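Local coordinates for protein (sliding clamp) (Enterobacteria phage RB69, PDB 1B77) that probably encircles DNA as a three-subunit ring and tethers the phage DNA polymerase to it for processive replication, at residues A9-F14 and S19-S24; L61-L66 and S88-P93; A71-H76 and I81-T86. One frame throughout, in Å; residues are numbered along the deposited sequence.

Contact 1 of 3, residues A9-F14 and S19-S24; sequences AILKNF and SGILLS
Phe14 N donates to Ile10 O at 3.1 Å, an ordinary helical bond that anchors the residue whose ring meets Ile21 across the contact. The backbone fixes where Phe14 and Leu11 leave helix 5-15, but the joining itself is entirely apolar and falls to four buried side chains: Leu11 and Phe14 on the helix, Ile21 and Leu23 on strand 21-23. The segment axes come no nearer than 11.3 Å, at 144° to each other, and the ends of the side chains bridge that distance.

Ile21 does most of the bridging. With CG1 anti to its backbone N (chi1 -167°) and CD1 continuing the extended line, the side chain reaches across to the helix and lodges its terminal methyl beside two partners. Phe14 presents its rim: Ile21 CD1 lies 4.1 Å from Phe14 CD2, at the ring edge and near the ring plane, so the methyl does not sit over the aromatic face. Leu11 crosses Ile21 at about a right angle, its CD2 4.2 Å from Ile21 CD1. The same Leu11 methyl also lies 4.3 Å from Leu23 CD2, two residues along the strand, where the end of the leucine, though not its first bond, comes nearer the helix.

Other elements close the surroundings. Ile29 of strand 28-32 packs on both Leu11 and Phe14, Leu57 of helix 57-64 touches Ile21, and strand 21-23 is hydrogen-bonded through its backbone to strand 52-54. The whole is a helix laid over strands in the hydrophobic core of a DNA-clamp domain, a fold in which helices characteristically line the inside of the ring and sheets form its outer layer.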
ATOM      1  N   ALA A   9      19.062  -8.360  -7.599  1.00 26.58           N
ATOM      2  CA  ALA A   9      18.615  -8.257  -6.215  1.00 25.96           C
ATOM      3  C   ALA A   9      19.709  -7.660  -5.332  1.00 25.55           C
ATOM      4  O   ALA A   9      19.419  -6.883  -4.426  1.00 25.34           O
ATOM      5  CB  ALA A   9      18.195  -9.634  -5.684  1.00 26.11           C
ATOM      6  N   ILE A  10      20.964  -8.010  -5.591  1.00 24.83           N
ATOM      7  CA  ILE A  10      22.035  -7.458  -4.778  1.00 24.58           C
ATOM      8  C   ILE A  10      22.252  -5.995  -5.136  1.00 24.16           C
ATOM      9  O   ILE A  10      22.545  -5.173  -4.260  1.00 23.92           O
ATOM     10  CB  ILE A  10      23.348  -8.245  -4.947  1.00 24.93           C
ATOM     11  CG1 ILE A  10      23.141  -9.688  -4.467  1.00 25.57           C
ATOM     12  CG2 ILE A  10      24.450  -7.586  -4.120  1.00 24.74           C
ATOM     13  CD1 ILE A  10      24.342 -10.631  -4.682  1.00 25.97           C
ATOM     14  N   LEU A  11      22.098  -5.663  -6.415  1.00 23.10           N
ATOM     15  CA  LEU A  11      22.259  -4.280  -6.849  1.00 22.68           C
ATOM     16  C   LEU A  11      21.186  -3.395  -6.225  1.00 22.47           C
ATOM     17  O   LEU A  11      21.405  -2.204  -5.987  1.00 22.42           O
ATOM     18  CB  LEU A  11      22.189  -4.185  -8.377  1.00 22.48           C
ATOM     19  CG  LEU A  11      23.493  -4.555  -9.078  1.00 22.13           C
ATOM     20  CD1 LEU A  11      23.283  -4.643 -10.579  1.00 22.01           C
ATOM     21  CD2 LEU A  11      24.558  -3.502  -8.717  1.00 21.89           C
ATOM     22  N   LYS A  12      20.024  -3.982  -5.965  1.00 22.39           N
ATOM     23  CA  LYS A  12      18.928  -3.246  -5.358  1.00 22.76           C
ATOM     24  C   LYS A  12      19.279  -2.932  -3.896  1.00 22.42           C
ATOM     25  O   LYS A  12      18.915  -1.873  -3.386  1.00 21.92           O
ATOM     26  CB  LYS A  12      17.626  -4.048  -5.446  1.00 23.86           C
ATOM     27  CG  LYS A  12      16.375  -3.171  -5.453  1.00 25.63           C
ATOM     28  CD  LYS A  12      15.082  -3.973  -5.608  1.00 26.92           C
ATOM     29  CE  LYS A  12      13.856  -3.035  -5.695  1.00 28.03           C
ATOM     30  NZ  LYS A  12      13.840  -2.170  -6.938  1.00 29.03           N
ATOM     31  N   ASN A  13      19.991  -3.837  -3.225  1.00 21.73           N
ATOM     32  CA  ASN A  13      20.396  -3.578  -1.841  1.00 21.77           C
ATOM     33  C   ASN A  13      21.433  -2.452  -1.850  1.00 21.78           C
ATOM     34  O   ASN A  13      21.420  -1.584  -0.983  1.00 22.01           O
ATOM     35  CB  ASN A  13      20.992  -4.839  -1.198  1.00 21.54           C
ATOM     36  CG  ASN A  13      21.632  -4.563   0.168  1.00 21.59           C
ATOM     37  OD1 ASN A  13      22.858  -4.580   0.302  1.00 21.19           O
ATOM     38  ND2 ASN A  13      20.805  -4.312   1.179  1.00 20.56           N
ATOM     39  N   PHE A  14      22.315  -2.466  -2.848  1.00 21.51           N
ATOM     40  CA  PHE A  14      23.344  -1.433  -2.993  1.00 21.51           C
ATOM     41  C   PHE A  14      22.725  -0.041  -3.219  1.00 21.21           C
ATOM     42  O   PHE A  14      23.183   0.949  -2.640  1.00 21.24           O
ATOM     43  CB  PHE A  14      24.288  -1.785  -4.159  1.00 21.60           C
ATOM     44  CG  PHE A  14      25.341  -2.823  -3.821  1.00 21.90           C
ATOM     45  CD1 PHE A  14      25.098  -3.821  -2.881  1.00 21.71           C
ATOM     46  CD2 PHE A  14      26.575  -2.813  -4.479  1.00 22.15           C
ATOM     47  CE1 PHE A  14      26.070  -4.799  -2.601  1.00 21.75           C
ATOM     48  CE2 PHE A  14      27.548  -3.781  -4.208  1.00 22.24           C
ATOM     49  CZ  PHE A  14      27.295  -4.776  -3.265  1.00 22.18           C
ATOM     50  N   SER A  19      22.296   5.821  -4.041  1.00 21.48           N
ATOM     51  CA  SER A  19      21.373   5.786  -5.173  1.00 21.59           C
ATOM     52  C   SER A  19      22.071   5.646  -6.525  1.00 21.61           C
ATOM     53  O   SER A  19      21.432   5.310  -7.532  1.00 22.28           O
ATOM     54  CB  SER A  19      20.494   7.042  -5.167  1.00 21.55           C
ATOM     55  OG  SER A  19      21.294   8.215  -5.157  1.00 22.18           O
ATOM     56  N   GLY A  20      23.373   5.906  -6.558  1.00 21.25           N
ATOM     57  CA  GLY A  20      24.104   5.790  -7.805  1.00 20.96           C
ATOM     58  C   GLY A  20      25.220   4.778  -7.680  1.00 20.94           C
ATOM     59  O   GLY A  20      25.507   4.305  -6.582  1.00 21.25           O
ATOM     60  N   ILE A  21      25.850   4.424  -8.790  1.00 20.44           N
ATOM     61  CA  ILE A  21      26.940   3.462  -8.725  1.00 20.63           C
ATOM     62  C   ILE A  21      27.838   3.475  -9.957  1.00 20.66           C
ATOM     63  O   ILE A  21      27.453   3.948 -11.029  1.00 19.77           O
ATOM     64  CB  ILE A  21      26.389   2.027  -8.535  1.00 20.79           C
ATOM     65  CG1 ILE A  21      27.519   1.072  -8.158  1.00 20.56           C
ATOM     66  CG2 ILE A  21      25.711   1.561  -9.800  1.00 20.51           C
ATOM     67  CD1 ILE A  21      27.019  -0.283  -7.722  1.00 20.63           C
ATOM     68  N   LEU A  22      29.056   2.982  -9.789  1.00 21.08           N
ATOM     69  CA  LEU A  22      29.963   2.878 -10.918  1.00 21.92           C
ATOM     70  C   LEU A  22      30.184   1.384 -11.126  1.00 22.36           C
ATOM     71  O   LEU A  22      30.666   0.696 -10.227  1.00 21.96           O
ATOM     72  CB  LEU A  22      31.304   3.569 -10.629  1.00 22.18           C
ATOM     73  CG  LEU A  22      32.378   3.359 -11.713  1.00 22.59           C
ATOM     74  CD1 LEU A  22      31.921   3.978 -13.041  1.00 22.59           C
ATOM     75  CD2 LEU A  22      33.701   3.978 -11.262  1.00 22.53           C
ATOM     76  N   LEU A  23      29.797   0.877 -12.291  1.00 22.95           N
ATOM     77  CA  LEU A  23      29.999  -0.535 -12.592  1.00 23.74           C
ATOM     78  C   LEU A  23      31.296  -0.635 -13.386  1.00 24.60           C
ATOM     79  O   LEU A  23      31.521   0.155 -14.304  1.00 24.71           O
ATOM     80  CB  LEU A  23      28.843  -1.092 -13.420  1.00 23.29           C
ATOM     81  CG  LEU A  23      27.459  -1.105 -12.776  1.00 23.14           C
ATOM     82  CD1 LEU A  23      26.431  -1.540 -13.811  1.00 23.33           C
ATOM     83  CD2 LEU A  23      27.452  -2.034 -11.574  1.00 22.96           C
ATOM     84  N   SER A  24      32.141  -1.594 -13.016  1.00 25.22           N
ATOM     85  CA  SER A  24      33.427  -1.812 -13.681  1.00 26.15           C
ATOM     86  C   SER A  24      33.490  -3.225 -14.243  1.00 26.44           C
ATOM     87  O   SER A  24      32.942  -4.165 -13.661  1.00 26.42           O
ATOM     88  CB  SER A  24      34.589  -1.618 -12.695  1.00 26.09           C
ATOM     89  OG  SER A  24      34.612  -0.299 -12.170  1.00 27.12           O
TER

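Contact 2 of 3, residues L61-L66 and S88-P93; sequences LSILSL and STVYWP
Helix-on-sheet packing next to a subunit boundary brings Ile63, near the end of helix 57-64, onto Val90 and Trp92 of strand 88-92. Val90 and Trp92 are two residues apart and both direct their side chains at the helix, so a single branched residue can meet the pair. Ile63 divides its branches between them.

Its CG2 methyl goes to the valine, lying 4.0 Å from Val90 CG1. The other branch approaches the indole: Ile63 CG1 comes to 3.4 Å from Trp92 CZ3, a close approach on the six-membered ring, and Ile63 CB stands 4.0 Å from the same Trp92 CZ3. The ring is met obliquely. A chi1 of -96° takes Ile63 well off a regular staggered position, so this side chain is probably somewhat strained.

Trp92 extends toward the helix because its CG is anti to the backbone N (chi1 -168°). One face of its ring carries Pro93 CD, 3.4 Å above the plane and offset toward the rim, and Phe60 of the same helix makes a T-shaped contact with it.

Strand 88-92 is hydrogen-bonded on one side to strand 81-84, whose Ile83 also packs on Ile63, and Ser88, Thr89 and Val90 pair antiparallel with a strand of the second subunit, so the sheet continues across the interface.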
ATOM      1  N   LEU A  61      17.332  -0.524 -12.463  1.00 23.65           N
ATOM      2  CA  LEU A  61      16.968  -1.903 -12.143  1.00 24.01           C
ATOM      3  C   LEU A  61      15.478  -2.164 -12.379  1.00 24.21           C
ATOM      4  O   LEU A  61      15.110  -3.193 -12.948  1.00 24.08           O
ATOM      5  CB  LEU A  61      17.328  -2.224 -10.691  1.00 24.01           C
ATOM      6  CG  LEU A  61      18.827  -2.108 -10.382  1.00 23.85           C
ATOM      7  CD1 LEU A  61      19.062  -2.273  -8.880  1.00 23.74           C
ATOM      8  CD2 LEU A  61      19.593  -3.160 -11.184  1.00 23.50           C
ATOM      9  N   SER A  62      14.625  -1.235 -11.949  1.00 24.34           N
ATOM     10  CA  SER A  62      13.185  -1.393 -12.149  1.00 25.03           C
ATOM     11  C   SER A  62      12.868  -1.518 -13.640  1.00 25.47           C
ATOM     12  O   SER A  62      12.010  -2.300 -14.045  1.00 25.33           O
ATOM     13  CB  SER A  62      12.427  -0.203 -11.565  1.00 24.73           C
ATOM     14  OG  SER A  62      12.585  -0.158 -10.160  1.00 25.68           O
ATOM     15  N   ILE A  63      13.572  -0.744 -14.456  1.00 25.84           N
ATOM     16  CA  ILE A  63      13.362  -0.799 -15.895  1.00 26.62           C
ATOM     17  C   ILE A  63      13.696  -2.187 -16.465  1.00 26.63           C
ATOM     18  O   ILE A  63      13.073  -2.636 -17.430  1.00 26.05           O
ATOM     19  CB  ILE A  63      14.199   0.302 -16.596  1.00 26.95           C
ATOM     20  CG1 ILE A  63      13.316   1.533 -16.822  1.00 27.59           C
ATOM     21  CG2 ILE A  63      14.794  -0.202 -17.903  1.00 27.33           C
ATOM     22  CD1 ILE A  63      12.132   1.272 -17.717  1.00 28.33           C
ATOM     23  N   LEU A  64      14.667  -2.867 -15.863  1.00 26.76           N
ATOM     24  CA  LEU A  64      15.049  -4.192 -16.347  1.00 27.28           C
ATOM     25  C   LEU A  64      13.936  -5.199 -16.087  1.00 27.47           C
ATOM     26  O   LEU A  64      13.839  -6.219 -16.764  1.00 27.58           O
ATOM     27  CB  LEU A  64      16.346  -4.670 -15.675  1.00 26.81           C
ATOM     28  CG  LEU A  64      17.616  -3.867 -15.981  1.00 26.91           C
ATOM     29  CD1 LEU A  64      18.791  -4.431 -15.194  1.00 26.49           C
ATOM     30  CD2 LEU A  64      17.900  -3.906 -17.482  1.00 26.86           C
ATOM     31  N   SER A  65      13.087  -4.907 -15.115  1.00 27.91           N
ATOM     32  CA  SER A  65      11.997  -5.818 -14.792  1.00 28.79           C
ATOM     33  C   SER A  65      10.931  -5.819 -15.886  1.00 29.01           C
ATOM     34  O   SER A  65      10.108  -6.731 -15.946  1.00 29.00           O
ATOM     35  CB  SER A  65      11.353  -5.431 -13.454  1.00 28.57           C
ATOM     36  OG  SER A  65      10.556  -4.268 -13.598  1.00 28.51           O
ATOM     37  N   LEU A  66      10.964  -4.808 -16.755  1.00 29.65           N
ATOM     38  CA  LEU A  66       9.985  -4.669 -17.834  1.00 30.37           C
ATOM     39  C   LEU A  66      10.393  -5.291 -19.164  1.00 31.22           C
ATOM     40  O   LEU A  66       9.621  -5.260 -20.118  1.00 31.26           O
ATOM     41  CB  LEU A  66       9.660  -3.188 -18.058  1.00 30.02           C
ATOM     42  CG  LEU A  66       9.071  -2.434 -16.861  1.00 30.18           C
ATOM     43  CD1 LEU A  66       8.848  -0.976 -17.224  1.00 29.79           C
ATOM     44  CD2 LEU A  66       7.763  -3.094 -16.431  1.00 29.44           C
ATOM     45  N   SER A  88      11.850  -4.495 -28.908  1.00 28.19           N
ATOM     46  CA  SER A  88      12.015  -3.114 -28.489  1.00 27.34           C
ATOM     47  C   SER A  88      13.399  -2.837 -27.949  1.00 27.10           C
ATOM     48  O   SER A  88      14.204  -3.755 -27.754  1.00 27.31           O
ATOM     49  CB  SER A  88      10.972  -2.771 -27.426  1.00 26.83           C
ATOM     50  OG  SER A  88      11.054  -3.685 -26.347  1.00 25.96           O
ATOM     51  N   THR A  89      13.662  -1.560 -27.696  1.00 26.59           N
ATOM     52  CA  THR A  89      14.946  -1.116 -27.174  1.00 26.25           C
ATOM     53  C   THR A  89      14.703  -0.023 -26.126  1.00 26.25           C
ATOM     54  O   THR A  89      13.843   0.843 -26.296  1.00 26.32           O
ATOM     55  CB  THR A  89      15.826  -0.539 -28.313  1.00 26.18           C
ATOM     56  OG1 THR A  89      15.992  -1.527 -29.333  1.00 26.55           O
ATOM     57  CG2 THR A  89      17.194  -0.124 -27.794  1.00 26.00           C
ATOM     58  N   VAL A  90      15.450  -0.078 -25.033  1.00 26.02           N
ATOM     59  CA  VAL A  90      15.330   0.926 -23.991  1.00 25.95           C
ATOM     60  C   VAL A  90      16.684   1.590 -23.829  1.00 26.30           C
ATOM     61  O   VAL A  90      17.694   0.911 -23.661  1.00 26.43           O
ATOM     62  CB  VAL A  90      14.933   0.311 -22.620  1.00 25.87           C
ATOM     63  CG1 VAL A  90      14.958   1.399 -21.542  1.00 24.98           C
ATOM     64  CG2 VAL A  90      13.555  -0.330 -22.700  1.00 25.13           C
ATOM     65  N   TYR A  91      16.713   2.917 -23.888  1.00 26.66           N
ATOM     66  CA  TYR A  91      17.959   3.638 -23.702  1.00 26.93           C
ATOM     67  C   TYR A  91      17.932   4.259 -22.314  1.00 27.00           C
ATOM     68  O   TYR A  91      16.905   4.782 -21.885  1.00 27.28           O
ATOM     69  CB  TYR A  91      18.127   4.724 -24.767  1.00 27.73           C
ATOM     70  CG  TYR A  91      18.130   4.181 -26.174  1.00 28.40           C
ATOM     71  CD1 TYR A  91      19.243   3.512 -26.684  1.00 28.60           C
ATOM     72  CD2 TYR A  91      17.015   4.321 -26.993  1.00 28.63           C
ATOM     73  CE1 TYR A  91      19.244   2.995 -27.979  1.00 28.82           C
ATOM     74  CE2 TYR A  91      17.004   3.810 -28.286  1.00 29.01           C
ATOM     75  CZ  TYR A  91      18.118   3.150 -28.774  1.00 28.80           C
ATOM     76  OH  TYR A  91      18.089   2.642 -30.052  1.00 28.98           O
ATOM     77  N   TRP A  92      19.056   4.178 -21.605  1.00 26.57           N
ATOM     78  CA  TRP A  92      19.157   4.734 -20.261  1.00 26.18           C
ATOM     79  C   TRP A  92      20.399   5.619 -20.189  1.00 25.95           C
ATOM     80  O   TRP A  92      21.460   5.262 -20.691  1.00 25.91           O
ATOM     81  CB  TRP A  92      19.230   3.604 -19.223  1.00 26.29           C
ATOM     82  CG  TRP A  92      19.052   4.075 -17.805  1.00 25.89           C
ATOM     83  CD1 TRP A  92      20.026   4.526 -16.957  1.00 25.87           C
ATOM     84  CD2 TRP A  92      17.817   4.174 -17.083  1.00 25.56           C
ATOM     85  NE1 TRP A  92      19.474   4.898 -15.757  1.00 25.41           N
ATOM     86  CE2 TRP A  92      18.120   4.695 -15.807  1.00 25.55           C
ATOM     87  CE3 TRP A  92      16.481   3.878 -17.398  1.00 25.73           C
ATOM     88  CZ2 TRP A  92      17.138   4.920 -14.834  1.00 25.07           C
ATOM     89  CZ3 TRP A  92      15.498   4.108 -16.428  1.00 25.54           C
ATOM     90  CH2 TRP A  92      15.837   4.626 -15.164  1.00 25.42           C
ATOM     91  N   PRO A  93      20.280   6.793 -19.563  1.00 25.66           N
ATOM     92  CA  PRO A  93      21.432   7.689 -19.473  1.00 25.36           C
ATOM     93  C   PRO A  93      22.639   7.198 -18.683  1.00 25.34           C
ATOM     94  O   PRO A  93      22.506   6.601 -17.615  1.00 24.67           O
ATOM     95  CB  PRO A  93      20.831   8.949 -18.865  1.00 25.36           C
ATOM     96  CG  PRO A  93      19.770   8.397 -17.970  1.00 25.27           C
ATOM     97  CD  PRO A  93      19.118   7.368 -18.863  1.00 25.54           C
TER

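Contact 3 of 3, residues A71-H76 and I81-T86; sequences AEISMH and IKIADT
Ile73 and Ile81 meet in the beta hairpin of strands 72-75 and 81-84, and the path of Ile73 shows how a hairpin side chain can lean on a diagonal neighbour as well as its direct partner. Its CB lies 3.7 Å from Lys82 O. From there CG1, anti to the backbone N (chi1 167°), turns along the sheet, staying beside Lys82 O while it reaches Ile81 CG2 at 3.4 Å. The tip, Ile73 CD1, ends 3.3 Å from that same methyl, Ile81 CG2. Both are tighter than usual carbon contacts, so the two isoleucines are pressed together where they cross obliquely.

Across the hairpin, Ile73 is paired with Ile83 in a non-hydrogen-bonded position, and their side chains share the face of the sheet that Phe60 of helix 57-64 covers. Ala71 adds to this side by setting its CB against Ile83 CG2.

Four backbone bonds hold the strands in register, two at the Glu72–Ala84 pair and two at Ser74–Lys82. The straightest is Lys82 N to Ser74 O, 2.7 Å with an angle of 175° at the hydrogen; Glu72 N to Ala84 O is longer and more bent, 3.2 Å and 138°.

The other face of the hairpin is more polar. Lys82 runs out fully extended there, its CB against that of His76 and its chain passing obliquely by the imidazole, while the carboxylate of Glu72 leads off to a salt bridge with Lys2. On this face one water gives a hydrogen bond to Glu72 O at 2.8 Å and another to Lys82 O at 3.2 Å, and is also hydrogen-bonded to Ser74 OG, 2.9 Å away.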
ATOM      1  N   ALA A  71      17.674  -9.799 -21.695  1.00 40.53           N
ATOM      2  CA  ALA A  71      17.923  -8.587 -22.458  1.00 39.98           C
ATOM      3  C   ALA A  71      19.416  -8.270 -22.420  1.00 39.50           C
ATOM      4  O   ALA A  71      20.037  -8.265 -21.358  1.00 39.64           O
ATOM      5  CB  ALA A  71      17.117  -7.426 -21.882  1.00 39.85           C
ATOM      6  N   GLU A  72      19.987  -8.017 -23.590  1.00 38.88           N
ATOM      7  CA  GLU A  72      21.401  -7.704 -23.700  1.00 38.45           C
ATOM      8  C   GLU A  72      21.585  -6.208 -23.478  1.00 37.97           C
ATOM      9  O   GLU A  72      20.896  -5.394 -24.095  1.00 37.76           O
ATOM     10  CB  GLU A  72      21.898  -8.093 -25.093  1.00 38.95           C
ATOM     11  CG  GLU A  72      23.390  -7.928 -25.326  1.00 40.03           C
ATOM     12  CD  GLU A  72      24.231  -9.000 -24.638  1.00 40.41           C
ATOM     13  OE1 GLU A  72      23.938 -10.205 -24.818  1.00 40.41           O
ATOM     14  OE2 GLU A  72      25.196  -8.631 -23.930  1.00 40.48           O
ATOM     15  N   ILE A  73      22.497  -5.843 -22.586  1.00 37.37           N
ATOM     16  CA  ILE A  73      22.746  -4.433 -22.327  1.00 36.95           C
ATOM     17  C   ILE A  73      24.185  -4.067 -22.661  1.00 36.67           C
ATOM     18  O   ILE A  73      25.118  -4.783 -22.302  1.00 36.46           O
ATOM     19  CB  ILE A  73      22.427  -4.060 -20.864  1.00 37.04           C
ATOM     20  CG1 ILE A  73      22.988  -2.674 -20.557  1.00 36.96           C
ATOM     21  CG2 ILE A  73      22.962  -5.110 -19.926  1.00 37.24           C
ATOM     22  CD1 ILE A  73      22.748  -2.205 -19.146  1.00 37.42           C
ATOM     23  N   SER A  74      24.351  -2.945 -23.354  1.00 36.26           N
ATOM     24  CA  SER A  74      25.665  -2.478 -23.773  1.00 36.22           C
ATOM     25  C   SER A  74      25.667  -0.963 -23.901  1.00 36.28           C
ATOM     26  O   SER A  74      24.644  -0.310 -23.683  1.00 35.80           O
ATOM     27  CB  SER A  74      26.017  -3.084 -25.127  1.00 36.45           C
ATOM     28  OG  SER A  74      25.092  -2.646 -26.109  1.00 36.44           O
ATOM     29  N   MET A  75      26.815  -0.405 -24.265  1.00 36.39           N
ATOM     30  CA  MET A  75      26.914   1.033 -24.424  1.00 37.09           C
ATOM     31  C   MET A  75      26.533   1.430 -25.847  1.00 36.87           C
ATOM     32  O   MET A  75      27.032   0.878 -26.820  1.00 36.60           O
ATOM     33  CB  MET A  75      28.324   1.516 -24.095  1.00 38.36           C
ATOM     34  CG  MET A  75      28.410   3.034 -23.967  1.00 40.02           C
ATOM     35  SD  MET A  75      30.064   3.651 -23.606  1.00 42.46           S
ATOM     36  CE  MET A  75      30.143   3.317 -21.810  1.00 42.19           C
ATOM     37  N   HIS A  76      25.632   2.394 -25.951  1.00 36.89           N
ATOM     38  CA  HIS A  76      25.153   2.862 -27.238  1.00 36.90           C
ATOM     39  C   HIS A  76      26.116   3.840 -27.903  1.00 37.06           C
ATOM     40  O   HIS A  76      27.047   4.345 -27.280  1.00 36.91           O
ATOM     41  CB  HIS A  76      23.795   3.542 -27.062  1.00 36.86           C
ATOM     42  CG  HIS A  76      23.087   3.811 -28.348  1.00 36.85           C
ATOM     43  ND1 HIS A  76      22.356   4.956 -28.578  1.00 37.19           N
ATOM     44  CD2 HIS A  76      22.971   3.062 -29.476  1.00 36.81           C
ATOM     45  CE1 HIS A  76      21.828   4.908 -29.785  1.00 37.19           C
ATOM     46  NE2 HIS A  76      22.185   3.768 -30.350  1.00 36.89           N
ATOM     47  N   ILE A  81      23.444   4.027 -22.300  1.00 32.23           N
ATOM     48  CA  ILE A  81      23.209   2.595 -22.223  1.00 31.19           C
ATOM     49  C   ILE A  81      22.058   2.124 -23.086  1.00 30.93           C
ATOM     50  O   ILE A  81      21.001   2.761 -23.126  1.00 30.85           O
ATOM     51  CB  ILE A  81      22.882   2.165 -20.791  1.00 31.03           C
ATOM     52  CG1 ILE A  81      23.999   2.591 -19.849  1.00 30.61           C
ATOM     53  CG2 ILE A  81      22.650   0.668 -20.746  1.00 30.41           C
ATOM     54  CD1 ILE A  81      23.591   2.532 -18.401  1.00 30.37           C
ATOM     55  N   LYS A  82      22.261   0.992 -23.754  1.00 30.50           N
ATOM     56  CA  LYS A  82      21.235   0.393 -24.590  1.00 30.28           C
ATOM     57  C   LYS A  82      20.793  -0.954 -24.026  1.00 29.75           C
ATOM     58  O   LYS A  82      21.618  -1.792 -23.679  1.00 29.52           O
ATOM     59  CB  LYS A  82      21.734   0.191 -26.025  1.00 30.74           C
ATOM     60  CG  LYS A  82      20.732  -0.576 -26.882  1.00 31.39           C
ATOM     61  CD  LYS A  82      21.233  -0.848 -28.293  1.00 32.12           C
ATOM     62  CE  LYS A  82      20.243  -1.747 -29.049  1.00 32.85           C
ATOM     63  NZ  LYS A  82      20.576  -1.877 -30.504  1.00 33.05           N
ATOM     64  N   ILE A  83      19.483  -1.151 -23.943  1.00 29.23           N
ATOM     65  CA  ILE A  83      18.921  -2.396 -23.442  1.00 28.77           C
ATOM     66  C   ILE A  83      18.129  -3.023 -24.584  1.00 29.23           C
ATOM     67  O   ILE A  83      17.032  -2.563 -24.925  1.00 28.95           O
ATOM     68  CB  ILE A  83      17.988  -2.144 -22.246  1.00 28.39           C
ATOM     69  CG1 ILE A  83      18.739  -1.355 -21.168  1.00 28.08           C
ATOM     70  CG2 ILE A  83      17.490  -3.470 -21.687  1.00 27.55           C
ATOM     71  CD1 ILE A  83      17.848  -0.810 -20.070  1.00 28.08           C
ATOM     72  N   ALA A  84      18.698  -4.071 -25.175  1.00 29.15           N
ATOM     73  CA  ALA A  84      18.080  -4.754 -26.306  1.00 29.54           C
ATOM     74  C   ALA A  84      17.113  -5.863 -25.914  1.00 29.75           C
ATOM     75  O   ALA A  84      17.514  -6.875 -25.339  1.00 29.73           O
ATOM     76  CB  ALA A  84      19.168  -5.312 -27.227  1.00 29.22           C
ATOM     77  N   ASP A  85      15.838  -5.662 -26.237  1.00 29.91           N
ATOM     78  CA  ASP A  85      14.794  -6.644 -25.934  1.00 30.32           C
ATOM     79  C   ASP A  85      14.309  -7.267 -27.254  1.00 30.04           C
ATOM     80  O   ASP A  85      14.764  -6.873 -28.327  1.00 29.76           O
ATOM     81  CB  ASP A  85      13.644  -5.960 -25.191  1.00 30.86           C
ATOM     82  CG  ASP A  85      12.702  -6.945 -24.532  1.00 31.79           C
ATOM     83  OD1 ASP A  85      13.079  -8.124 -24.371  1.00 32.55           O
ATOM     84  OD2 ASP A  85      11.587  -6.532 -24.149  1.00 32.45           O
ATOM     85  N   THR A  86      13.397  -8.234 -27.181  1.00 30.20           N
ATOM     86  CA  THR A  86      12.899  -8.909 -28.383  1.00 30.29           C
ATOM     87  C   THR A  86      12.493  -7.975 -29.535  1.00 30.23           C
ATOM     88  O   THR A  86      13.116  -7.999 -30.595  1.00 30.06           O
ATOM     89  CB  THR A  86      11.711  -9.830 -28.046  1.00 30.61           C
ATOM     90  OG1 THR A  86      12.067 -10.680 -26.945  1.00 30.91           O
ATOM     91  CG2 THR A  86      11.362 -10.710 -29.254  1.00 30.42           C
TER
HETATM   92  O   HOH W   1      22.457  -3.906 -25.900  1.00 34.71           O

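In the fold
The three contacts follow one another through the amino-terminal half of the subunit, from near the middle of the chain toward its interface. Contact 1 lies deepest, about 10 Å from the chain's centre; contacts 2 and 3 lie about 25 and 28 Å out. Helix meets helix between contacts 1 and 2, whose centres are about 15 Å apart: Leu61 CD1 comes within 3.5 Å of Lys12 N. Contacts 2 and 3, about 8 Å between centres, share one sheet, with Ile83 N 2.7 Å from Val90 O. Contacts 1 and 3 do not touch. Gln125 of the second subunit reaches both outer contacts, bonding to Ser88 and Leu66 in one and Asp85 in the other.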